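Local coordinates for lactococcal prophage ps3 protein 05 (Staphylococcus epidermidis ATCC 12228, PDB 3G8W) that probably transfers an acetyl group from acetyl-CoA to a still unidentified acceptor, as expected of a GNAT-family acetyltransferase, at residues N5-Y18 / L48-E62. Residues are numbered along the deposited sequence; the frame is centred on the assembly and turned at random.
Sequences NNIRLLNQNDLDSY and LSNHTDYWNIFGAFE
R8 lies across F61 where strand 6-9 pairs antiparallel with strand 55-62, the edge pairing that opens the mixed sheet of the GNAT fold. The pairing is clearest at R8 and G59: G59 N donates to R8 O, nearly straight at the hydrogen, N to O 3.2 Å, whereas the return bond from R8 N to G59 O is weak. I7 and A60 form the next, non-hydrogen-bonded pair, and their side chains share the face covered by helix 96-112.

Traced outward, the R8 side chain leaves CB with chi1 66°, which sets CG between the backbone N and the carbonyl carbon, and then runs extended to NE. CG passes 4.1 Å from F61 CE2, and NE and CZ stay beside that same atom, F61 CE2, at 4.0 and 3.9 Å. The guanidinium plane lies only 18° from the ring plane, with F61 CE2 over one of its faces, offset toward the rim; NH2 comes within 3.6 Å of F61 CZ. The outer nitrogens grip D14 end-on, NH1 to OD2 and NH2 to OD1, both on the syn side, and NH1 also donates to L9 O. This salt bridge fixes the rotation of the guanidinium group against the ring.

Beyond the strand, the L10 side chain turns inward: its CD2 meets I57 CG2 and its CD1 meets F61 CE2. L48 packs against L15 through their CD1 atoms, joining the end of helix 41-48 to helix 15-24. From that helix Y18 presents a ring face to I57, whose CD1 sits 4.0 Å from the Y18 ring centroid, 29° off its normal.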
loop_
_atom_site.group_PDB
_atom_site.type_symbol
_atom_site.label_atom_id
_atom_site.label_comp_id
_atom_site.label_asym_id
_atom_site.label_seq_id
_atom_site.Cartn_x
_atom_site.Cartn_y
_atom_site.Cartn_z
ATOM N N ASN B 5 -24.793 22.691 6.348
ATOM C CA ASN B 5 -25.035 21.225 6.317
ATOM C C ASN B 5 -24.603 20.584 4.980
ATOM O O ASN B 5 -25.373 20.564 4.014
ATOM C CB ASN B 5 -26.509 20.921 6.636
ATOM C CG ASN B 5 -26.707 19.569 7.343
ATOM O OD1 ASN B 5 -26.140 18.533 6.942
ATOM N ND2 ASN B 5 -27.535 19.576 8.398
ATOM N N ASN B 6 -23.357 20.099 4.931
ATOM C CA ASN B 6 -22.851 19.269 3.824
ATOM C C ASN B 6 -21.403 18.780 4.028
ATOM O O ASN B 6 -20.840 18.919 5.118
ATOM C CB ASN B 6 -23.030 19.951 2.449
ATOM C CG ASN B 6 -23.114 18.939 1.290
ATOM O OD1 ASN B 6 -23.804 17.909 1.385
ATOM N ND2 ASN B 6 -22.406 19.235 0.192
ATOM N N ILE B 7 -20.822 18.219 2.964
ATOM C CA ILE B 7 -19.503 17.571 2.984
ATOM C C ILE B 7 -18.450 18.404 2.258
ATOM O O ILE B 7 -18.661 18.854 1.129
ATOM C CB ILE B 7 -19.550 16.164 2.321
ATOM C CG1 ILE B 7 -20.611 15.291 2.982
ATOM C CG2 ILE B 7 -18.192 15.484 2.352
ATOM C CD1 ILE B 7 -21.876 15.164 2.152
ATOM N N ARG B 8 -17.314 18.604 2.913
ATOM C CA ARG B 8 -16.186 19.263 2.291
ATOM C C ARG B 8 -14.908 18.488 2.570
ATOM O O ARG B 8 -14.881 17.581 3.401
ATOM C CB ARG B 8 -16.061 20.710 2.782
ATOM C CG ARG B 8 -15.705 20.869 4.257
ATOM C CD ARG B 8 -15.481 22.349 4.616
ATOM N NE ARG B 8 -15.321 22.577 6.058
ATOM C CZ ARG B 8 -14.225 22.283 6.763
ATOM N NH1 ARG B 8 -13.162 21.726 6.172
ATOM N NH2 ARG B 8 -14.202 22.534 8.071
ATOM N N LEU B 9 -13.848 18.851 1.858
ATOM C CA LEU B 9 -12.524 18.359 2.174
ATOM C C LEU B 9 -12.096 18.923 3.524
ATOM O O LEU B 9 -12.059 20.148 3.722
ATOM C CB LEU B 9 -11.526 18.790 1.101
ATOM C CG LEU B 9 -10.096 18.321 1.321
ATOM C CD1 LEU B 9 -9.985 16.821 1.053
ATOM C CD2 LEU B 9 -9.147 19.097 0.438
ATOM N N LEU B 10 -11.808 18.024 4.461
ATOM C CA LEU B 10 -11.143 18.415 5.702
ATOM C C LEU B 10 -9.735 18.918 5.417
ATOM O O LEU B 10 -9.158 18.616 4.372
ATOM C CB LEU B 10 -11.095 17.247 6.684
ATOM C CG LEU B 10 -12.114 17.299 7.815
ATOM C CD1 LEU B 10 -13.507 17.702 7.300
ATOM C CD2 LEU B 10 -12.139 15.991 8.598
ATOM N N ASN B 11 -9.194 19.682 6.360
ATOM C CA ASN B 11 -7.885 20.288 6.226
ATOM C C ASN B 11 -7.296 20.509 7.627
ATOM O O ASN B 11 -7.982 20.280 8.629
ATOM C CB ASN B 11 -8.038 21.615 5.482
ATOM C CG ASN B 11 -8.322 22.761 6.413
ATOM O OD1 ASN B 11 -7.424 23.218 7.107
ATOM N ND2 ASN B 11 -9.566 23.222 6.453
ATOM N N GLN B 12 -6.053 20.986 7.706
ATOM C CA GLN B 12 -5.396 21.244 9.005
ATOM C C GLN B 12 -6.112 22.228 9.953
ATOM O O GLN B 12 -5.690 22.408 11.092
ATOM C CB GLN B 12 -3.910 21.600 8.833
ATOM C CG GLN B 12 -3.534 22.267 7.509
ATOM C CD GLN B 12 -2.026 22.269 7.246
ATOM O OE1 GLN B 12 -1.215 22.120 8.165
ATOM N NE2 GLN B 12 -1.649 22.446 5.983
ATOM N N ASN B 13 -7.202 22.830 9.482
ATOM C CA ASN B 13 -8.099 23.635 10.323
ATOM C C ASN B 13 -9.121 22.792 11.074
ATOM O O ASN B 13 -9.946 23.320 11.805
ATOM C CB ASN B 13 -8.875 24.638 9.471
ATOM C CG ASN B 13 -8.219 25.985 9.418
ATOM O OD1 ASN B 13 -7.456 26.280 8.497
ATOM N ND2 ASN B 13 -8.509 26.819 10.405
ATOM N N ASP B 14 -9.080 21.487 10.880
ATOM C CA ASP B 14 -10.087 20.628 11.462
ATOM C C ASP B 14 -9.476 19.603 12.408
ATOM O O ASP B 14 -10.174 18.731 12.928
ATOM C CB ASP B 14 -10.904 19.955 10.346
ATOM C CG ASP B 14 -11.647 20.970 9.471
ATOM O OD1 ASP B 14 -12.412 21.809 10.013
ATOM O OD2 ASP B 14 -11.464 20.922 8.234
ATOM N N LEU B 15 -8.175 19.724 12.647
ATOM C CA LEU B 15 -7.492 18.786 13.515
ATOM C C LEU B 15 -8.266 18.597 14.818
ATOM O O LEU B 15 -8.492 17.465 15.239
ATOM C CB LEU B 15 -6.058 19.230 13.782
ATOM C CG LEU B 15 -5.187 18.285 14.615
ATOM C CD1 LEU B 15 -5.109 16.912 13.991
ATOM C CD2 LEU B 15 -3.784 18.865 14.807
ATOM N N ASP B 16 -8.691 19.704 15.426
ATOM C CA ASP B 16 -9.486 19.671 16.657
ATOM C C ASP B 16 -10.693 18.735 16.527
ATOM O O ASP B 16 -10.759 17.694 17.195
ATOM C CB ASP B 16 -9.936 21.086 17.057
ATOM C CG ASP B 16 -8.761 22.014 17.378
ATOM O OD1 ASP B 16 -7.613 21.646 17.030
ATOM O OD2 ASP B 16 -8.981 23.113 17.971
ATOM N N SER B 17 -11.626 19.097 15.643
ATOM C CA SER B 17 -12.849 18.330 15.417
ATOM C C SER B 17 -12.541 16.873 15.183
ATOM O O SER B 17 -13.321 16.007 15.569
ATOM C CB SER B 17 -13.599 18.860 14.200
ATOM O OG SER B 17 -13.808 20.250 14.301
ATOM N N TYR B 18 -11.401 16.608 14.551
ATOM C CA TYR B 18 -11.073 15.274 14.067
ATOM C C TYR B 18 -10.600 14.332 15.169
ATOM O O TYR B 18 -10.740 13.122 15.036
ATOM C CB TYR B 18 -10.057 15.355 12.921
ATOM C CG TYR B 18 -9.849 14.055 12.181
ATOM C CD1 TYR B 18 -10.749 13.632 11.214
ATOM C CD2 TYR B 18 -8.744 13.252 12.447
ATOM C CE1 TYR B 18 -10.559 12.447 10.546
ATOM C CE2 TYR B 18 -8.543 12.066 11.777
ATOM C CZ TYR B 18 -9.453 11.663 10.833
ATOM O OH TYR B 18 -9.258 10.469 10.169
ATOM N N LEU B 48 -3.745 15.951 6.684
ATOM C CA LEU B 48 -4.685 17.067 6.654
ATOM C C LEU B 48 -4.276 18.247 5.753
ATOM O O LEU B 48 -5.137 19.026 5.304
ATOM C CB LEU B 48 -4.945 17.553 8.081
ATOM C CG LEU B 48 -5.867 16.689 8.932
ATOM C CD1 LEU B 48 -5.663 16.998 10.391
ATOM C CD2 LEU B 48 -7.316 16.910 8.527
ATOM N N SER B 49 -2.969 18.380 5.508
ATOM C CA SER B 49 -2.418 19.395 4.608
ATOM C C SER B 49 -2.750 19.109 3.134
ATOM O O SER B 49 -3.029 17.970 2.753
ATOM C CB SER B 49 -0.901 19.475 4.794
ATOM O OG SER B 49 -0.372 20.694 4.286
ATOM N N ASN B 50 -2.725 20.157 2.318
ATOM C CA ASN B 50 -2.913 20.043 0.863
ATOM C C ASN B 50 -1.617 19.769 0.052
ATOM O O ASN B 50 -1.669 19.537 -1.166
ATOM C CB ASN B 50 -3.632 21.287 0.339
ATOM C CG ASN B 50 -3.393 22.502 1.215
ATOM O OD1 ASN B 50 -4.315 22.996 1.857
ATOM N ND2 ASN B 50 -2.149 22.969 1.273
ATOM N N HIS B 51 -0.461 19.786 0.719
ATOM C CA HIS B 51 0.774 19.362 0.063
ATOM C C HIS B 51 0.751 17.857 -0.113
ATOM O O HIS B 51 1.400 17.342 -1.023
ATOM C CB HIS B 51 2.032 19.839 0.806
ATOM C CG HIS B 51 2.319 19.104 2.083
ATOM N ND1 HIS B 51 3.590 18.693 2.435
ATOM C CD2 HIS B 51 1.507 18.721 3.098
ATOM C CE1 HIS B 51 3.549 18.084 3.609
ATOM N NE2 HIS B 51 2.296 18.089 4.034
ATOM N N THR B 52 -0.004 17.169 0.758
ATOM C CA THR B 52 -0.335 15.749 0.608
ATOM C C THR B 52 -1.533 15.630 -0.323
ATOM O O THR B 52 -2.591 15.115 0.030
ATOM C CB THR B 52 -0.623 15.055 1.956
ATOM O OG1 THR B 52 -1.796 15.617 2.577
ATOM C CG2 THR B 52 0.558 15.188 2.871
ATOM N N ASP B 53 -1.324 16.161 -1.515
ATOM C CA ASP B 53 -2.233 16.180 -2.655
ATOM C C ASP B 53 -3.152 14.938 -2.874
ATOM O O ASP B 53 -4.290 15.065 -3.346
ATOM C CB ASP B 53 -1.336 16.477 -3.875
ATOM C CG ASP B 53 -2.067 16.442 -5.185
ATOM O OD1 ASP B 53 -3.196 16.965 -5.272
ATOM O OD2 ASP B 53 -1.482 15.897 -6.145
ATOM N N TYR B 54 -2.668 13.751 -2.513
ATOM C CA TYR B 54 -3.383 12.478 -2.779
ATOM C C TYR B 54 -3.876 11.768 -1.505
ATOM O O TYR B 54 -4.454 10.684 -1.571
ATOM C CB TYR B 54 -2.419 11.542 -3.466
ATOM C CG TYR B 54 -1.172 11.507 -2.652
ATOM C CD1 TYR B 54 -0.978 10.515 -1.677
ATOM C CD2 TYR B 54 -0.222 12.522 -2.779
ATOM C CE1 TYR B 54 0.174 10.518 -0.880
ATOM C CE2 TYR B 54 0.913 12.530 -2.002
ATOM C CZ TYR B 54 1.115 11.533 -1.056
ATOM O OH TYR B 54 2.263 11.548 -0.295
ATOM N N TRP B 55 -3.618 12.372 -0.348
ATOM C CA TRP B 55 -3.975 11.783 0.942
ATOM C C TRP B 55 -5.073 12.629 1.607
ATOM O O TRP B 55 -4.771 13.599 2.316
ATOM C CB TRP B 55 -2.726 11.716 1.832
ATOM C CG TRP B 55 -2.677 10.543 2.774
ATOM C CD1 TRP B 55 -3.717 9.745 3.154
ATOM C CD2 TRP B 55 -1.525 10.061 3.477
ATOM N NE1 TRP B 55 -3.279 8.787 4.035
ATOM C CE2 TRP B 55 -1.936 8.962 4.250
ATOM C CE3 TRP B 55 -0.180 10.449 3.521
ATOM C CZ2 TRP B 55 -1.050 8.249 5.063
ATOM C CZ3 TRP B 55 0.696 9.741 4.329
ATOM C CH2 TRP B 55 0.257 8.660 5.092
ATOM N N ASN B 56 -6.336 12.271 1.371
ATOM C CA ASN B 56 -7.444 13.174 1.691
ATOM C C ASN B 56 -8.495 12.669 2.655
ATOM O O ASN B 56 -9.150 11.661 2.407
ATOM C CB ASN B 56 -8.135 13.620 0.410
ATOM C CG ASN B 56 -7.245 14.471 -0.474
ATOM O OD1 ASN B 56 -6.040 14.608 -0.238
ATOM N ND2 ASN B 56 -7.842 15.055 -1.505
ATOM N N ILE B 57 -8.664 13.375 3.756
ATOM C CA ILE B 57 -9.728 13.088 4.680
ATOM C C ILE B 57 -10.952 13.932 4.312
ATOM O O ILE B 57 -10.867 15.163 4.227
ATOM C CB ILE B 57 -9.318 13.446 6.108
ATOM C CG1 ILE B 57 -8.102 12.639 6.536
ATOM C CG2 ILE B 57 -10.479 13.209 7.077
ATOM C CD1 ILE B 57 -7.690 12.908 7.959
ATOM N N PHE B 58 -12.096 13.279 4.115
ATOM C CA PHE B 58 -13.343 14.024 3.955
ATOM C C PHE B 58 -14.190 13.987 5.209
ATOM O O PHE B 58 -14.179 12.983 5.930
ATOM C CB PHE B 58 -14.160 13.469 2.817
ATOM C CG PHE B 58 -13.539 13.654 1.481
ATOM C CD1 PHE B 58 -14.019 14.627 0.619
ATOM C CD2 PHE B 58 -12.509 12.818 1.058
ATOM C CE1 PHE B 58 -13.464 14.770 -0.639
ATOM C CE2 PHE B 58 -11.940 12.960 -0.205
ATOM C CZ PHE B 58 -12.412 13.925 -1.057
ATOM N N GLY B 59 -14.936 15.067 5.449
ATOM C CA GLY B 59 -15.862 15.143 6.583
ATOM C C GLY B 59 -17.283 15.519 6.207
ATOM O O GLY B 59 -17.495 16.309 5.293
ATOM N N ALA B 60 -18.258 14.929 6.899
ATOM C CA ALA B 60 -19.654 15.373 6.806
ATOM C C ALA B 60 -19.998 16.274 8.002
ATOM O O ALA B 60 -19.660 15.962 9.151
ATOM C CB ALA B 60 -20.588 14.199 6.739
ATOM N N PHE B 61 -20.663 17.393 7.725
ATOM C CA PHE B 61 -20.936 18.386 8.757
ATOM C C PHE B 61 -22.409 18.644 8.964
ATOM O O PHE B 61 -23.138 18.952 8.016
ATOM C CB PHE B 61 -20.233 19.704 8.444
ATOM C CG PHE B 61 -18.766 19.681 8.729
ATOM C CD1 PHE B 61 -18.291 19.953 10.010
ATOM C CD2 PHE B 61 -17.854 19.359 7.722
ATOM C CE1 PHE B 61 -16.926 19.920 10.283
ATOM C CE2 PHE B 61 -16.486 19.329 7.982
ATOM C CZ PHE B 61 -16.019 19.609 9.267
ATOM N N GLU B 62 -22.829 18.494 10.218
ATOM C CA GLU B 62 -24.116 18.980 10.700
ATOM C C GLU B 62 -23.814 20.276 11.465
ATOM O O GLU B 62 -23.150 20.238 12.504
ATOM C CB GLU B 62 -24.753 17.934 11.615
ATOM C CG GLU B 62 -26.258 18.039 11.791
ATOM C CD GLU B 62 -26.759 17.294 13.038
ATOM O OE1 GLU B 62 -25.934 16.597 13.692
ATOM O OE2 GLU B 62 -27.972 17.415 13.374
#